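Local coordinates for cobalamin biosynthesis protein CobN (Mycobacterium tuberculosis, PDB 7C6O) that is the large catalytic subunit of cobaltochelatase, which inserts cobalt into the corrin ring during cobalamin biosynthesis, at residues Q725-A730 against L790-T795. Residues are numbered along the deposited sequence; the frame is centred on the assembly and turned at random.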
loop_
_atom_site.group_PDB
_atom_site.type_symbol
_atom_site.label_atom_id
_atom_site.label_comp_id
_atom_site.label_asym_id
_atom_site.label_seq_id
_atom_site.Cartn_x
_atom_site.Cartn_y
_atom_site.Cartn_z
ATOM N N GLN A 725 -14.042 -12.817 -14.771
ATOM C CA GLN A 725 -13.941 -12.899 -13.322
ATOM C C GLN A 725 -12.813 -13.827 -12.895
ATOM O O GLN A 725 -12.760 -14.987 -13.316
ATOM C CB GLN A 725 -15.265 -13.373 -12.719
ATOM C CG GLN A 725 -16.459 -12.491 -13.056
ATOM C CD GLN A 725 -16.312 -11.070 -12.538
ATOM O OE1 GLN A 725 -15.548 -10.807 -11.605
ATOM N NE2 GLN A 725 -17.045 -10.145 -13.146
ATOM N N LEU A 726 -11.910 -13.304 -12.071
ATOM C CA LEU A 726 -11.006 -14.130 -11.280
ATOM C C LEU A 726 -11.671 -14.335 -9.926
ATOM O O LEU A 726 -11.739 -13.408 -9.112
ATOM C CB LEU A 726 -9.636 -13.471 -11.135
ATOM C CG LEU A 726 -8.588 -14.251 -10.337
ATOM C CD1 LEU A 726 -8.245 -15.567 -11.026
ATOM C CD2 LEU A 726 -7.339 -13.413 -10.134
ATOM N N PHE A 727 -12.192 -15.536 -9.698
ATOM C CA PHE A 727 -12.969 -15.819 -8.499
ATOM C C PHE A 727 -12.584 -17.194 -7.983
ATOM O O PHE A 727 -12.569 -18.163 -8.749
ATOM C CB PHE A 727 -14.473 -15.749 -8.787
ATOM C CG PHE A 727 -15.326 -15.744 -7.551
ATOM C CD1 PHE A 727 -15.573 -14.562 -6.871
ATOM C CD2 PHE A 727 -15.882 -16.917 -7.071
ATOM C CE1 PHE A 727 -16.357 -14.551 -5.732
ATOM C CE2 PHE A 727 -16.667 -16.914 -5.932
ATOM C CZ PHE A 727 -16.906 -15.729 -5.263
ATOM N N GLY A 728 -12.274 -17.277 -6.691
ATOM C CA GLY A 728 -11.750 -18.514 -6.143
ATOM C C GLY A 728 -10.484 -18.980 -6.822
ATOM O O GLY A 728 -10.225 -20.186 -6.883
ATOM N N GLY A 729 -9.689 -18.049 -7.345
ATOM C CA GLY A 729 -8.481 -18.398 -8.063
ATOM C C GLY A 729 -8.694 -19.002 -9.431
ATOM O O GLY A 729 -7.732 -19.503 -10.021
ATOM N N ALA A 730 -9.916 -18.965 -9.962
ATOM C CA ALA A 730 -10.234 -19.587 -11.240
ATOM C C ALA A 730 -10.890 -18.579 -12.176
ATOM O O ALA A 730 -11.424 -17.553 -11.747
ATOM C CB ALA A 730 -11.154 -20.803 -11.058
ATOM N N LEU A 790 -25.261 -14.061 -14.923
ATOM C CA LEU A 790 -26.353 -13.453 -14.170
ATOM C C LEU A 790 -26.515 -14.114 -12.807
ATOM O O LEU A 790 -26.831 -13.445 -11.817
ATOM C CB LEU A 790 -27.655 -13.539 -14.967
ATOM C CG LEU A 790 -27.685 -12.799 -16.306
ATOM C CD1 LEU A 790 -29.031 -12.984 -16.992
ATOM C CD2 LEU A 790 -27.376 -11.324 -16.110
ATOM N N ARG A 791 -26.307 -15.432 -12.740
ATOM C CA ARG A 791 -26.378 -16.131 -11.462
ATOM C C ARG A 791 -25.235 -15.708 -10.550
ATOM O O ARG A 791 -25.424 -15.550 -9.338
ATOM C CB ARG A 791 -26.364 -17.642 -11.699
ATOM C CG ARG A 791 -26.982 -18.473 -10.588
ATOM C CD ARG A 791 -27.530 -19.800 -11.126
ATOM N NE ARG A 791 -26.676 -20.372 -12.166
ATOM C CZ ARG A 791 -27.052 -20.566 -13.428
ATOM N NH1 ARG A 791 -28.281 -20.249 -13.814
ATOM N NH2 ARG A 791 -26.202 -21.089 -14.303
ATOM N N PHE A 792 -24.043 -15.512 -11.121
ATOM C CA PHE A 792 -22.918 -14.994 -10.350
ATOM C C PHE A 792 -23.220 -13.604 -9.805
ATOM O O PHE A 792 -22.877 -13.291 -8.659
ATOM C CB PHE A 792 -21.662 -14.973 -11.223
ATOM C CG PHE A 792 -20.462 -14.356 -10.557
ATOM C CD1 PHE A 792 -19.755 -15.049 -9.590
ATOM C CD2 PHE A 792 -20.032 -13.088 -10.915
ATOM C CE1 PHE A 792 -18.647 -14.485 -8.983
ATOM C CE2 PHE A 792 -18.925 -12.518 -10.313
ATOM C CZ PHE A 792 -18.231 -13.219 -9.346
ATOM N N ALA A 793 -23.868 -12.761 -10.610
ATOM C CA ALA A 793 -24.242 -11.431 -10.140
ATOM C C ALA A 793 -25.196 -11.512 -8.956
ATOM O O ALA A 793 -25.050 -10.771 -7.977
ATOM C CB ALA A 793 -24.872 -10.630 -11.279
ATOM N N ALA A 794 -26.177 -12.414 -9.023
ATOM C CA ALA A 794 -27.167 -12.500 -7.957
ATOM C C ALA A 794 -26.606 -13.182 -6.716
ATOM O O ALA A 794 -26.981 -12.826 -5.594
ATOM C CB ALA A 794 -28.412 -13.237 -8.455
ATOM N N THR A 795 -25.706 -14.147 -6.891
ATOM C CA THR A 795 -25.176 -14.918 -5.773
ATOM C C THR A 795 -24.015 -14.225 -5.070
ATOM O O THR A 795 -23.926 -14.271 -3.838
ATOM C CB THR A 795 -24.732 -16.302 -6.259
ATOM O OG1 THR A 795 -25.846 -16.983 -6.852
ATOM C CG2 THR A 795 -24.206 -17.129 -5.103
#
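Phe792 points the edge of its ring at one face of Phe727, a T-shaped pair with planes at 82° and centroids 5.2 Å apart. Phe792 CE1 leads, 3.7 Å from Phe727 CD1 and offset toward the rim of that ring, with CZ just behind it. A flat aromatic suits both places, since the C-H edge of one ring meets the pi cloud of the other. Phe792 has CG anti to its backbone N (chi1 176°), which sends the ring out from helix 784-801 to the loop. That loop, between helices 710-722 and 736-739, turns back at a type I' beta turn from Phe727 to Ala730, closed by Phe727 N to Ala730 O and Ala730 N to Phe727 O bonds; Gly728 and Gly729 fit its two positive-phi corners. Van der Waals packing supplies the rest. Gln725, bent at chi2, lays CG and CD each 3.7 Å from Phe792 CE2, its amide plane 34° from the ring plane. The CG methylene and the flat amide carbon CD suit this buried spot, while NE2 is hydrogen-bonded to Ile720 O. Ile733, Val833 and Val797 also touch Phe792, and Phe727 rests on Glu796 and Arg800 of the same helix.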